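PDB 6JYI: transcriptional repressor PadR, which probably binds DNA as a homodimeric PadR-like transcription factor and represses its target genes. Local coordinates for residues E32-F35 with T36-D40; M45-P48 with T49-Q52; F102-R105 with M106-N110; A133-R136 with L137-K141; V144-T147 with F148-I152. All blocks are in the same frame, centred on the assembly; numbering follows the deposited sequence.

Interaction 1. Residues E32-F35 with T36-D40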
loop_
_atom_site.group_PDB
_atom_site.type_symbol
_atom_site.label_atom_id
_atom_site.label_comp_id
_atom_site.label_asym_id
_atom_site.label_seq_id
_atom_site.Cartn_x
_atom_site.Cartn_y
_atom_site.Cartn_z
ATOM N N GLU A 32 -2.103 3.812 -14.269
ATOM C CA GLU A 32 -1.072 2.795 -14.342
ATOM C C GLU A 32 0.305 3.390 -14.099
ATOM O O GLU A 32 1.187 2.714 -13.556
ATOM C CB GLU A 32 -1.006 2.138 -15.715
ATOM C CG GLU A 32 -2.260 1.501 -16.228
ATOM C CD GLU A 32 -2.126 1.120 -17.714
ATOM O OE1 GLU A 32 -1.138 1.545 -18.375
ATOM O OE2 GLU A 32 -3.018 0.402 -18.220
ATOM N N ASP A 33 0.501 4.621 -14.560
ATOM C CA ASP A 33 1.818 5.250 -14.538
ATOM C C ASP A 33 2.189 5.786 -13.149
ATOM O O ASP A 33 3.350 5.691 -12.734
ATOM C CB ASP A 33 1.860 6.443 -15.522
ATOM C CG ASP A 33 2.043 6.029 -16.989
ATOM O OD1 ASP A 33 2.291 4.832 -17.316
ATOM O OD2 ASP A 33 1.940 6.958 -17.828
ATOM N N VAL A 34 1.206 6.382 -12.469
ATOM C CA VAL A 34 1.407 7.182 -11.270
ATOM C C VAL A 34 0.700 6.542 -10.075
ATOM O O VAL A 34 1.353 6.194 -9.083
ATOM C CB VAL A 34 0.845 8.611 -11.470
ATOM C CG1 VAL A 34 0.783 9.359 -10.177
ATOM C CG2 VAL A 34 1.641 9.374 -12.525
ATOM N N PHE A 35 -0.614 6.340 -10.164
ATOM C CA PHE A 35 -1.390 5.898 -8.982
ATOM C C PHE A 35 -1.169 4.445 -8.541
ATOM O O PHE A 35 -1.430 4.106 -7.391
ATOM C CB PHE A 35 -2.888 6.212 -9.142
ATOM C CG PHE A 35 -3.199 7.660 -9.108
ATOM C CD1 PHE A 35 -3.134 8.430 -10.231
ATOM C CD2 PHE A 35 -3.537 8.283 -7.947
ATOM C CE1 PHE A 35 -3.433 9.798 -10.192
ATOM C CE2 PHE A 35 -3.813 9.644 -7.946
ATOM C CZ PHE A 35 -3.754 10.376 -9.076
ATOM N N THR A 36 -0.674 3.585 -9.419
ATOM C CA THR A 36 -0.246 2.229 -9.025
ATOM C C THR A 36 0.793 2.291 -7.861
ATOM O O THR A 36 0.965 1.319 -7.118
ATOM C CB THR A 36 0.311 1.458 -10.257
ATOM O OG1 THR A 36 0.641 0.086 -9.936
ATOM C CG2 THR A 36 1.527 2.119 -10.760
ATOM N N HIS A 37 1.475 3.423 -7.705
ATOM C CA HIS A 37 2.522 3.528 -6.701
ATOM C C HIS A 37 2.019 4.008 -5.352
ATOM O O HIS A 37 2.657 3.737 -4.324
ATOM C CB HIS A 37 3.675 4.401 -7.202
ATOM C CG HIS A 37 4.368 3.821 -8.394
ATOM N ND1 HIS A 37 5.201 2.722 -8.313
ATOM C CD2 HIS A 37 4.330 4.169 -9.702
ATOM C CE1 HIS A 37 5.654 2.424 -9.518
ATOM N NE2 HIS A 37 5.146 3.290 -10.380
ATOM N N PHE A 38 0.886 4.713 -5.328
ATOM C CA PHE A 38 0.394 5.216 -4.054
ATOM C C PHE A 38 -1.122 5.160 -3.827
ATOM O O PHE A 38 -1.573 5.491 -2.734
ATOM C CB PHE A 38 0.976 6.611 -3.772
ATOM C CG PHE A 38 0.483 7.681 -4.693
ATOM C CD1 PHE A 38 -0.763 8.243 -4.499
ATOM C CD2 PHE A 38 1.300 8.158 -5.731
ATOM C CE1 PHE A 38 -1.242 9.226 -5.350
ATOM C CE2 PHE A 38 0.838 9.172 -6.573
ATOM C CZ PHE A 38 -0.427 9.684 -6.396
ATOM N N PHE A 39 -1.905 4.721 -4.824
ATOM C CA PHE A 39 -3.321 4.452 -4.616
ATOM C C PHE A 39 -3.757 3.341 -5.571
ATOM O O PHE A 39 -4.565 3.543 -6.491
ATOM C CB PHE A 39 -4.196 5.725 -4.727
ATOM C CG PHE A 39 -5.276 5.819 -3.659
ATOM C CD1 PHE A 39 -5.006 6.441 -2.413
ATOM C CD2 PHE A 39 -6.527 5.255 -3.873
ATOM C CE1 PHE A 39 -5.978 6.507 -1.414
ATOM C CE2 PHE A 39 -7.502 5.321 -2.896
ATOM C CZ PHE A 39 -7.227 5.953 -1.650
ATOM N N ASP A 40 -3.188 2.167 -5.327
ATOM C CA ASP A 40 -3.372 0.993 -6.141
ATOM C C ASP A 40 -4.523 0.175 -5.595
ATOM O O ASP A 40 -4.943 0.348 -4.443
ATOM C CB ASP A 40 -2.081 0.157 -6.115
ATOM C CG ASP A 40 -2.015 -0.895 -7.223
ATOM O OD1 ASP A 40 -2.645 -0.702 -8.313
ATOM O OD2 ASP A 40 -1.328 -1.905 -6.985
HETATM O O HOH W 1 5.249 4.056 -13.206
#
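The carbonyl of Phe35 receives two backbone N-H groups as helix 24-35 runs out: Phe39 N at 2.7 Å, lying in the carbonyl plane, and Phe38 N at 3.2 Å, well above that plane. One residue earlier in the chain, Val34 O takes His37 N at 3.1 Å. Phe38 then swings its ring back over this last turn. With chi1 at 68°, its CG sits between the backbone N and the carbonyl carbon, and the ring lies alongside Val34, whose CG1 is 3.6 Å from Phe38 CE2. Farther round the same ring, CE1 of Phe38 lies 3.6 Å from CD2 of Phe35; the two rings meet obliquely, their planes at 52°. CB of Phe39 packs more loosely at the edge of the Phe35 ring. A water links Asp33 O to His37 NE2, lying in the plane of the imidazole, while ND1 is bonded to Tyr161 OH, so both ring nitrogens are held and the rotation of the ring is fixed. Phe35 packs on Val12 and Leu16 of helix 8-19 and meets Tyr107 of the second subunit edge-to-face, whereas Val34, His37 and Phe38 lie against Leu135 and Tyr139 of helix 114-142.

Interaction 2. Residues M45-P48 with T49-Q52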
loop_
_atom_site.group_PDB
_atom_site.type_symbol
_atom_site.label_atom_id
_atom_site.label_comp_id
_atom_site.label_asym_id
_atom_site.label_seq_id
_atom_site.Cartn_x
_atom_site.Cartn_y
_atom_site.Cartn_z
HETATM N N MSE A 45 -11.759 -0.865 -11.484
HETATM C CA MSE A 45 -12.952 -0.094 -11.171
HETATM C C MSE A 45 -13.044 1.303 -11.837
HETATM O O MSE A 45 -14.000 2.009 -11.590
HETATM C CB MSE A 45 -13.102 0.020 -9.650
HETATM C CG MSE A 45 -13.573 -1.326 -9.025
HETATM SE SE MSE A 45 -15.287 -2.001 -9.823
HETATM C CE MSE A 45 -16.341 -0.513 -9.129
ATOM N N ILE A 46 -12.095 1.666 -12.705
ATOM C CA ILE A 46 -12.117 3.001 -13.355
ATOM C C ILE A 46 -13.401 3.273 -14.132
ATOM O O ILE A 46 -14.068 4.268 -13.897
ATOM C CB ILE A 46 -10.856 3.227 -14.252
ATOM C CG1 ILE A 46 -9.626 3.375 -13.372
ATOM C CG2 ILE A 46 -10.990 4.470 -15.129
ATOM C CD1 ILE A 46 -8.322 3.472 -14.165
ATOM N N TYR A 47 -13.769 2.414 -15.069
ATOM C CA TYR A 47 -15.009 2.670 -15.826
ATOM C C TYR A 47 -16.285 2.614 -14.963
ATOM O O TYR A 47 -17.123 3.516 -15.060
ATOM C CB TYR A 47 -15.113 1.796 -17.090
ATOM C CG TYR A 47 -14.245 2.341 -18.191
ATOM C CD1 TYR A 47 -14.502 3.602 -18.753
ATOM C CD2 TYR A 47 -13.151 1.626 -18.661
ATOM C CE1 TYR A 47 -13.704 4.123 -19.760
ATOM C CE2 TYR A 47 -12.339 2.151 -19.668
ATOM C CZ TYR A 47 -12.616 3.411 -20.198
ATOM O OH TYR A 47 -11.820 3.940 -21.183
ATOM N N PRO A 48 -16.421 1.591 -14.101
ATOM C CA PRO A 48 -17.546 1.593 -13.152
ATOM C C PRO A 48 -17.635 2.868 -12.330
ATOM O O PRO A 48 -18.731 3.392 -12.125
ATOM C CB PRO A 48 -17.236 0.387 -12.247
ATOM C CG PRO A 48 -16.581 -0.602 -13.227
ATOM C CD PRO A 48 -15.726 0.285 -14.118
ATOM N N THR A 49 -16.494 3.382 -11.881
ATOM C CA THR A 49 -16.464 4.623 -11.108
ATOM C C THR A 49 -16.859 5.823 -11.973
ATOM O O THR A 49 -17.626 6.679 -11.530
ATOM C CB THR A 49 -15.085 4.858 -10.453
ATOM O OG1 THR A 49 -14.790 3.773 -9.593
ATOM C CG2 THR A 49 -15.056 6.167 -9.598
ATOM N N LEU A 50 -16.353 5.880 -13.204
ATOM C CA LEU A 50 -16.726 6.933 -14.130
ATOM C C LEU A 50 -18.245 6.922 -14.376
ATOM O O LEU A 50 -18.910 7.957 -14.281
ATOM C CB LEU A 50 -15.958 6.786 -15.448
ATOM C CG LEU A 50 -14.473 7.132 -15.393
ATOM C CD1 LEU A 50 -13.715 6.583 -16.610
ATOM C CD2 LEU A 50 -14.311 8.636 -15.261
ATOM N N ARG A 51 -18.811 5.743 -14.590
ATOM C CA ARG A 51 -20.240 5.618 -14.911
ATOM C C ARG A 51 -21.084 6.065 -13.709
ATOM O O ARG A 51 -22.106 6.725 -13.871
ATOM C CB ARG A 51 -20.581 4.173 -15.316
ATOM C CG ARG A 51 -22.091 3.838 -15.395
ATOM C CD ARG A 51 -22.987 4.878 -16.143
ATOM N NE ARG A 51 -22.471 5.337 -17.439
ATOM C CZ ARG A 51 -22.369 4.579 -18.537
ATOM N NH1 ARG A 51 -22.710 3.287 -18.511
ATOM N NH2 ARG A 51 -21.896 5.107 -19.671
ATOM N N GLN A 52 -20.633 5.735 -12.507
ATOM C CA GLN A 52 -21.367 6.105 -11.298
ATOM C C GLN A 52 -21.327 7.625 -11.075
ATOM O O GLN A 52 -22.348 8.268 -10.736
ATOM C CB GLN A 52 -20.802 5.378 -10.086
ATOM C CG GLN A 52 -21.591 5.670 -8.763
ATOM C CD GLN A 52 -23.069 5.359 -8.885
ATOM O OE1 GLN A 52 -23.460 4.381 -9.536
ATOM N NE2 GLN A 52 -23.917 6.190 -8.255
#
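Thr49 carries OG1 anti to its carbonyl carbon (chi1 -59°), which turns the hydroxyl back along the helix to Met45 O, 2.8 Å away. Leu50 has a similar first torsion (chi1 -72°), and its CD1 reaches back to both Ile46 and Tyr47. Met45 O is thus gripped twice by one residue: Thr49 N approaches nearly along the C=O axis at 2.9 Å, while Thr49 OG1 donates from above the carbonyl plane. Further bonds of the same i to i+4 kind run from Leu50 N to Ile46 O, Arg51 N to Tyr47 O and Gln52 N to Pro48 O. On the buried side, Ile46 and Leu50 point the same way, with CG2 of Ile46 3.8 Å from CD1 of Leu50. CD1 of Leu50 also lies 3.8 Å from Tyr47 CD1, meeting the ring obliquely. Ile46 continues inward to Ile27 and Phe31 of helix 24-35, Leu50 to Val13 of helix 8-19 and Tyr75 of strand 72-77. Pro48 falls in the first turn of the helix, where the backbone N of a proline costs no helical hydrogen bond. Helix 46-55, packed on two preceding helices and followed by a two-stranded antiparallel hairpin, has the layout of a winged helix-turn-helix domain, in which it would probably be the DNA-recognition helix.

Interaction 3. Residues F102-R105 with M106-N110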
loop_
_atom_site.group_PDB
_atom_site.type_symbol
_atom_site.label_atom_id
_atom_site.label_comp_id
_atom_site.label_asym_id
_atom_site.label_seq_id
_atom_site.Cartn_x
_atom_site.Cartn_y
_atom_site.Cartn_z
ATOM N N PHE A 102 5.207 -10.188 -0.828
ATOM C CA PHE A 102 6.640 -10.405 -0.630
ATOM C C PHE A 102 7.094 -10.366 0.854
ATOM O O PHE A 102 7.837 -11.237 1.286
ATOM C CB PHE A 102 7.459 -9.391 -1.417
ATOM C CG PHE A 102 8.920 -9.404 -1.062
ATOM C CD1 PHE A 102 9.755 -10.413 -1.531
ATOM C CD2 PHE A 102 9.468 -8.402 -0.257
ATOM C CE1 PHE A 102 11.108 -10.423 -1.198
ATOM C CE2 PHE A 102 10.814 -8.411 0.080
ATOM C CZ PHE A 102 11.636 -9.427 -0.384
ATOM N N LEU A 103 6.681 -9.358 1.618
ATOM C CA LEU A 103 7.070 -9.314 3.017
ATOM C C LEU A 103 6.468 -10.477 3.826
ATOM O O LEU A 103 7.094 -10.935 4.780
ATOM C CB LEU A 103 6.775 -7.967 3.661
ATOM C CG LEU A 103 7.620 -6.805 3.105
ATOM C CD1 LEU A 103 7.184 -5.445 3.675
ATOM C CD2 LEU A 103 9.096 -7.054 3.362
HETATM N N MSE A 104 5.282 -10.957 3.438
HETATM C CA MSE A 104 4.676 -12.108 4.120
HETATM C C MSE A 104 5.430 -13.394 3.769
HETATM O O MSE A 104 5.596 -14.262 4.625
HETATM C CB MSE A 104 3.207 -12.227 3.720
HETATM C CG MSE A 104 2.429 -13.258 4.477
HETATM SE SE MSE A 104 2.236 -12.822 6.385
HETATM C CE MSE A 104 1.119 -11.268 6.229
ATOM N N ARG A 105 5.927 -13.490 2.534
ATOM C CA ARG A 105 6.760 -14.643 2.135
ATOM C C ARG A 105 8.032 -14.663 2.977
ATOM O O ARG A 105 8.439 -15.728 3.459
ATOM C CB ARG A 105 7.150 -14.605 0.668
ATOM C CG ARG A 105 6.005 -14.561 -0.339
ATOM C CD ARG A 105 5.072 -15.772 -0.321
ATOM N NE ARG A 105 4.021 -15.569 -1.333
ATOM C CZ ARG A 105 3.888 -16.219 -2.485
ATOM N NH1 ARG A 105 4.716 -17.202 -2.848
ATOM N NH2 ARG A 105 2.885 -15.882 -3.297
HETATM N N MSE A 106 8.642 -13.487 3.168
HETATM C CA MSE A 106 9.811 -13.388 4.026
HETATM C C MSE A 106 9.437 -13.762 5.460
HETATM O O MSE A 106 10.175 -14.491 6.120
HETATM C CB MSE A 106 10.430 -12.001 4.021
HETATM C CG MSE A 106 10.925 -11.537 2.688
HETATM SE SE MSE A 106 12.380 -12.597 1.986
HETATM C CE MSE A 106 11.394 -13.554 0.612
ATOM N N TYR A 107 8.268 -13.320 5.925
ATOM C CA TYR A 107 7.837 -13.658 7.274
ATOM C C TYR A 107 7.732 -15.196 7.474
ATOM O O TYR A 107 8.119 -15.730 8.511
ATOM C CB TYR A 107 6.533 -12.943 7.640
ATOM C CG TYR A 107 6.186 -13.128 9.082
ATOM C CD1 TYR A 107 6.815 -12.372 10.083
ATOM C CD2 TYR A 107 5.296 -14.112 9.470
ATOM C CE1 TYR A 107 6.520 -12.600 11.440
ATOM C CE2 TYR A 107 5.011 -14.339 10.783
ATOM C CZ TYR A 107 5.597 -13.563 11.762
ATOM O OH TYR A 107 5.275 -13.821 13.068
ATOM N N PHE A 108 7.240 -15.887 6.455
ATOM C CA PHE A 108 7.100 -17.325 6.481
ATOM C C PHE A 108 8.290 -18.003 5.805
ATOM O O PHE A 108 8.215 -19.178 5.400
ATOM C CB PHE A 108 5.802 -17.740 5.777
ATOM C CG PHE A 108 4.569 -17.306 6.473
ATOM C CD1 PHE A 108 4.424 -17.489 7.836
ATOM C CD2 PHE A 108 3.529 -16.713 5.759
ATOM C CE1 PHE A 108 3.295 -17.070 8.488
ATOM C CE2 PHE A 108 2.390 -16.320 6.400
ATOM C CZ PHE A 108 2.266 -16.492 7.772
ATOM N N GLY A 109 9.407 -17.285 5.706
ATOM C CA GLY A 109 10.576 -17.766 4.975
ATOM C C GLY A 109 11.183 -19.070 5.470
ATOM O O GLY A 109 11.818 -19.819 4.716
ATOM N N ASN A 110 10.969 -19.366 6.739
ATOM C CA ASN A 110 11.512 -20.563 7.311
ATOM C C ASN A 110 10.855 -21.809 6.700
ATOM O O ASN A 110 11.421 -22.899 6.746
ATOM C CB ASN A 110 11.429 -20.468 8.834
ATOM C CG ASN A 110 12.320 -19.306 9.392
ATOM O OD1 ASN A 110 13.547 -19.279 9.168
ATOM N ND2 ASN A 110 11.694 -18.345 10.093
#
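Phe102 and Met106, one helical turn apart, meet with the Met106 chain lying over the phenyl ring; residues 104 and 106 are selenomethionines in the model. Phe102 has its CG anti to the backbone N (chi1 170°), turning the ring toward the next turn, and Met106, its CG anti to the carbonyl carbon, bends at chi2 and chi3 to fold across it. CG of Met106 sits over the face, 4.1 Å from the centroid of the Phe102 ring, in a CH-pi contact. SE of Met106 follows obliquely at 4.7 Å from the Phe102 centroid, a Met-aromatic contact, and Met106 CE ends beside Phe102 CE1 at 3.6 Å. On another side of the helix, Met104 and Phe108 run side by side. Met104 leaves the backbone with chi1 at -173° and then bends twice, which brings its SE to 3.5 Å from Phe108 CE2; Tyr107 is met more distantly and obliquely by the same SE. Phe108 N still bonds to Met104 O at 2.9 Å, but Phe108 itself has left helical backbone angles. The Phe102-Met106 pair packs on helix 114-142 of its own chain, whereas Phe108 meets Phe85 of the second subunit edge-to-face. Apolar and Met-aromatic packing thus serves both sides, while Arg105 is met by Asp101 of its own chain, in a salt bridge through NE, and by Thr91 O of the second subunit at NH1.

Interaction 4. Residues A133-R136 with L137-K141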
loop_
_atom_site.group_PDB
_atom_site.type_symbol
_atom_site.label_atom_id
_atom_site.label_comp_id
_atom_site.label_asym_id
_atom_site.label_seq_id
_atom_site.Cartn_x
_atom_site.Cartn_y
_atom_site.Cartn_z
ATOM N N ALA A 133 13.078 4.031 -11.756
ATOM C CA ALA A 133 13.298 4.527 -13.139
ATOM C C ALA A 133 12.020 4.962 -13.879
ATOM O O ALA A 133 11.978 6.012 -14.492
ATOM C CB ALA A 133 14.045 3.469 -13.968
ATOM N N ASP A 134 10.979 4.156 -13.840
ATOM C CA ASP A 134 9.748 4.506 -14.549
ATOM C C ASP A 134 9.243 5.893 -14.067
ATOM O O ASP A 134 9.147 6.854 -14.843
ATOM C CB ASP A 134 8.685 3.416 -14.301
ATOM C CG ASP A 134 7.681 3.281 -15.449
ATOM O OD1 ASP A 134 8.099 3.221 -16.642
ATOM O OD2 ASP A 134 6.466 3.225 -15.142
ATOM N N LEU A 135 9.043 5.986 -12.758
ATOM C CA LEU A 135 8.221 7.003 -12.120
ATOM C C LEU A 135 8.615 8.431 -12.461
ATOM O O LEU A 135 7.773 9.255 -12.759
ATOM C CB LEU A 135 8.249 6.790 -10.605
ATOM C CG LEU A 135 7.106 7.326 -9.761
ATOM C CD1 LEU A 135 5.748 6.987 -10.396
ATOM C CD2 LEU A 135 7.221 6.763 -8.358
ATOM N N ARG A 136 9.908 8.704 -12.422
ATOM C CA ARG A 136 10.429 10.045 -12.697
ATOM C C ARG A 136 9.906 10.536 -14.079
ATOM O O ARG A 136 9.258 11.581 -14.212
ATOM C CB ARG A 136 11.981 10.017 -12.612
ATOM C CG ARG A 136 12.577 8.827 -11.693
ATOM C CD ARG A 136 14.105 8.911 -11.400
ATOM N NE ARG A 136 14.427 9.657 -10.165
ATOM C CZ ARG A 136 15.395 9.343 -9.289
ATOM N NH1 ARG A 136 16.166 8.270 -9.454
ATOM N NH2 ARG A 136 15.581 10.105 -8.208
ATOM N N LEU A 137 10.156 9.733 -15.088
ATOM C CA LEU A 137 9.759 10.053 -16.461
ATOM C C LEU A 137 8.228 10.218 -16.615
ATOM O O LEU A 137 7.734 11.118 -17.314
ATOM C CB LEU A 137 10.279 8.971 -17.384
ATOM C CG LEU A 137 11.728 9.157 -17.890
ATOM C CD1 LEU A 137 12.001 8.126 -18.964
ATOM C CD2 LEU A 137 12.000 10.573 -18.417
ATOM N N LYS A 138 7.479 9.377 -15.922
ATOM C CA LYS A 138 6.020 9.493 -15.947
ATOM C C LYS A 138 5.493 10.786 -15.307
ATOM O O LYS A 138 4.511 11.331 -15.773
ATOM C CB LYS A 138 5.403 8.269 -15.296
ATOM C CG LYS A 138 5.754 6.953 -16.011
ATOM C CD LYS A 138 5.527 7.028 -17.498
ATOM C CE LYS A 138 5.536 5.659 -18.146
ATOM N NZ LYS A 138 5.639 5.823 -19.601
ATOM N N TYR A 139 6.137 11.289 -14.256
ATOM C CA TYR A 139 5.704 12.579 -13.670
ATOM C C TYR A 139 5.968 13.746 -14.628
ATOM O O TYR A 139 5.189 14.671 -14.699
ATOM C CB TYR A 139 6.370 12.835 -12.313
ATOM C CG TYR A 139 5.619 12.323 -11.117
ATOM C CD1 TYR A 139 5.483 10.964 -10.886
ATOM C CD2 TYR A 139 5.059 13.196 -10.204
ATOM C CE1 TYR A 139 4.837 10.494 -9.757
ATOM C CE2 TYR A 139 4.382 12.732 -9.078
ATOM C CZ TYR A 139 4.284 11.381 -8.862
ATOM O OH TYR A 139 3.625 10.917 -7.753
ATOM N N GLU A 140 7.048 13.684 -15.404
ATOM C CA GLU A 140 7.318 14.714 -16.410
ATOM C C GLU A 140 6.300 14.694 -17.566
ATOM O O GLU A 140 6.034 15.733 -18.164
ATOM C CB GLU A 140 8.757 14.578 -16.944
ATOM C CG GLU A 140 9.811 14.774 -15.828
ATOM C CD GLU A 140 11.263 14.579 -16.294
ATOM O OE1 GLU A 140 11.517 13.932 -17.345
ATOM O OE2 GLU A 140 12.156 15.076 -15.558
ATOM N N LYS A 141 5.770 13.514 -17.891
ATOM C CA LYS A 141 4.701 13.358 -18.871
ATOM C C LYS A 141 3.352 13.881 -18.328
ATOM O O LYS A 141 2.661 14.653 -18.989
ATOM C CB LYS A 141 4.570 11.876 -19.269
ATOM C CG LYS A 141 3.405 11.569 -20.238
ATOM C CD LYS A 141 3.361 10.070 -20.654
ATOM C CE LYS A 141 2.207 9.794 -21.632
ATOM N NZ LYS A 141 1.943 8.333 -21.825
#
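Residues 133-141 form unbroken helix, with Lys138 N bonded to Asp134 O at 3.2 Å, Tyr139 N to Leu135 O at 3.0 Å and Glu140 N to Arg136 O at 3.3 Å. On the buried side, Leu135 and Tyr139 lie side by side. Leu135 has chi1 at -156°, carrying CG toward the following turn, and its CD1 lies in the plane of the phenol ring at the edge, 3.7 Å from Tyr139 CE1. The hydroxyl of Tyr139 is bonded to Ser153 OG of helix 148-175, and both side chains also pack on Leu154 there. On another side, Lys138 bends at chi2 and crosses Asp134, with its CE 3.8 Å from Asp134 OD1. The ammonium stays farther off, Lys138 NZ lying 4.6 Å from Asp134 OD1. The two opposite charges may still attract each other, but the charged atoms do not touch, whereas the Leu135-Tyr139 pair is joined by apolar packing.

Interaction 5. Residues V144-T147 with F148-I152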
loop_
_atom_site.group_PDB
_atom_site.type_symbol
_atom_site.label_atom_id
_atom_site.label_comp_id
_atom_site.label_asym_id
_atom_site.label_seq_id
_atom_site.Cartn_x
_atom_site.Cartn_y
_atom_site.Cartn_z
ATOM N N VAL A 144 3.317 18.263 -16.305
ATOM C CA VAL A 144 4.039 19.364 -16.895
ATOM C C VAL A 144 3.586 20.563 -16.043
ATOM O O VAL A 144 2.386 20.760 -15.746
ATOM C CB VAL A 144 3.785 19.558 -18.428
ATOM C CG1 VAL A 144 3.670 18.222 -19.127
ATOM C CG2 VAL A 144 2.565 20.408 -18.689
ATOM N N GLY A 145 4.545 21.318 -15.592
ATOM C CA GLY A 145 4.259 22.401 -14.694
ATOM C C GLY A 145 4.257 21.906 -13.266
ATOM O O GLY A 145 3.692 22.557 -12.416
ATOM N N ILE A 146 4.923 20.783 -12.996
ATOM C CA ILE A 146 4.931 20.220 -11.650
ATOM C C ILE A 146 5.379 21.225 -10.602
ATOM O O ILE A 146 6.354 21.968 -10.798
ATOM C CB ILE A 146 5.788 18.926 -11.577
ATOM C CG1 ILE A 146 5.482 18.199 -10.275
ATOM C CG2 ILE A 146 7.289 19.231 -11.765
ATOM C CD1 ILE A 146 6.027 16.812 -10.191
ATOM N N THR A 147 4.663 21.274 -9.491
ATOM C CA THR A 147 4.965 22.208 -8.397
ATOM C C THR A 147 5.626 21.527 -7.215
ATOM O O THR A 147 5.650 20.308 -7.127
ATOM C CB THR A 147 3.700 22.844 -7.834
ATOM O OG1 THR A 147 2.889 21.833 -7.235
ATOM C CG2 THR A 147 2.923 23.536 -8.886
ATOM N N PHE A 148 6.167 22.342 -6.300
ATOM C CA PHE A 148 6.825 21.843 -5.105
ATOM C C PHE A 148 5.993 20.763 -4.399
ATOM O O PHE A 148 6.516 19.700 -4.089
ATOM C CB PHE A 148 7.114 22.999 -4.125
ATOM C CG PHE A 148 7.571 22.548 -2.767
ATOM C CD1 PHE A 148 8.916 22.325 -2.527
ATOM C CD2 PHE A 148 6.676 22.326 -1.747
ATOM C CE1 PHE A 148 9.352 21.890 -1.263
ATOM C CE2 PHE A 148 7.104 21.898 -0.508
ATOM C CZ PHE A 148 8.430 21.680 -0.262
ATOM N N VAL A 149 4.706 21.007 -4.156
ATOM C CA VAL A 149 3.915 20.048 -3.363
ATOM C C VAL A 149 3.670 18.739 -4.152
ATOM O O VAL A 149 3.698 17.661 -3.580
ATOM C CB VAL A 149 2.601 20.626 -2.867
ATOM C CG1 VAL A 149 1.757 21.132 -4.018
ATOM C CG2 VAL A 149 1.823 19.592 -1.998
ATOM N N GLU A 150 3.406 18.862 -5.446
ATOM C CA GLU A 150 3.237 17.679 -6.322
ATOM C C GLU A 150 4.491 16.822 -6.365
ATOM O O GLU A 150 4.424 15.598 -6.457
ATOM C CB GLU A 150 2.860 18.101 -7.734
ATOM C CG GLU A 150 1.472 18.762 -7.803
ATOM C CD GLU A 150 1.136 19.281 -9.188
ATOM O OE1 GLU A 150 2.062 19.820 -9.843
ATOM O OE2 GLU A 150 -0.070 19.214 -9.582
ATOM N N GLU A 151 5.642 17.458 -6.311
ATOM C CA GLU A 151 6.884 16.735 -6.329
ATOM C C GLU A 151 7.071 15.891 -5.047
ATOM O O GLU A 151 7.796 14.897 -5.075
ATOM C CB GLU A 151 8.052 17.715 -6.524
ATOM C CG GLU A 151 9.427 17.100 -6.524
ATOM C CD GLU A 151 9.888 16.585 -7.879
ATOM O OE1 GLU A 151 9.323 17.032 -8.898
ATOM O OE2 GLU A 151 10.863 15.766 -7.904
ATOM N N ILE A 152 6.424 16.276 -3.924
ATOM C CA ILE A 152 6.560 15.471 -2.682
ATOM C C ILE A 152 6.114 14.017 -2.915
ATOM O O ILE A 152 6.813 13.091 -2.496
ATOM C CB ILE A 152 5.834 16.105 -1.473
ATOM C CG1 ILE A 152 6.393 17.499 -1.211
ATOM C CG2 ILE A 152 5.929 15.197 -0.184
ATOM C CD1 ILE A 152 5.649 18.308 -0.141
HETATM O O HOH W 2 1.243 21.317 -11.851
#
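Two hydrogen bonds tie Thr147 to the residues that follow it. Thr147 N donates a hydrogen bond to Glu150 OE1 at 3.0 Å, meeting the anti side of the carboxylate 18° out of its plane, and Glu151 N donates to Thr147 O at 3.0 Å. Glu150 can reach back because its chain is extended beyond CG after a chi1 of -66°. A water adds a further link, donating to Gly145 O at 2.8 Å and to Glu150 OE1 at 2.6 Å, so this oxygen accepts from the threonine amide and the water together. The side chain three residues on bonds back to the Thr147 amide, as the glutamate does in a capping box, near the start of helix 148-175, where the chain turns in from helix 114-142. Among charges, Glu150 OE2 forms a salt bridge with Arg143. Apolar contact comes from Ile146, which runs antiparallel to the Glu150 chain with CG1 3.7 Å from Glu150 CB. Methyls also pack on oxygens by van der Waals contact: Ile146 CD1 lies 3.5 Å from Glu151 OE1, and Val149 CG1 3.5 Å from Thr147 OG1. Across the dimer, Thr147 OG1 is hydrogen-bonded to Asn110 of the second subunit, and Val149 packs on that same asparagine.

Overall arrangement
Interactions 1, 4 and 5 form a connected series. His37 CD2 lies 3.2 Å from Leu135 CD1, and Tyr139 CD2 lies 3.7 Å from Ile146 CD1, so interaction 4 touches both of the others; its centre is about 12 Å from each. Interaction 2 stands about 17 Å from interaction 1, centre to centre, in the same PadR-like region, which probably binds DNA, and lies across the chain's centre from interaction 4. Within one chain, interaction 3 is remote, its centre about 24 Å from that of interaction 1 and 36 Å from that of interaction 5. The dimer joins them: residues of interaction 3 in one subunit pack against interactions 1 and 5 of the other.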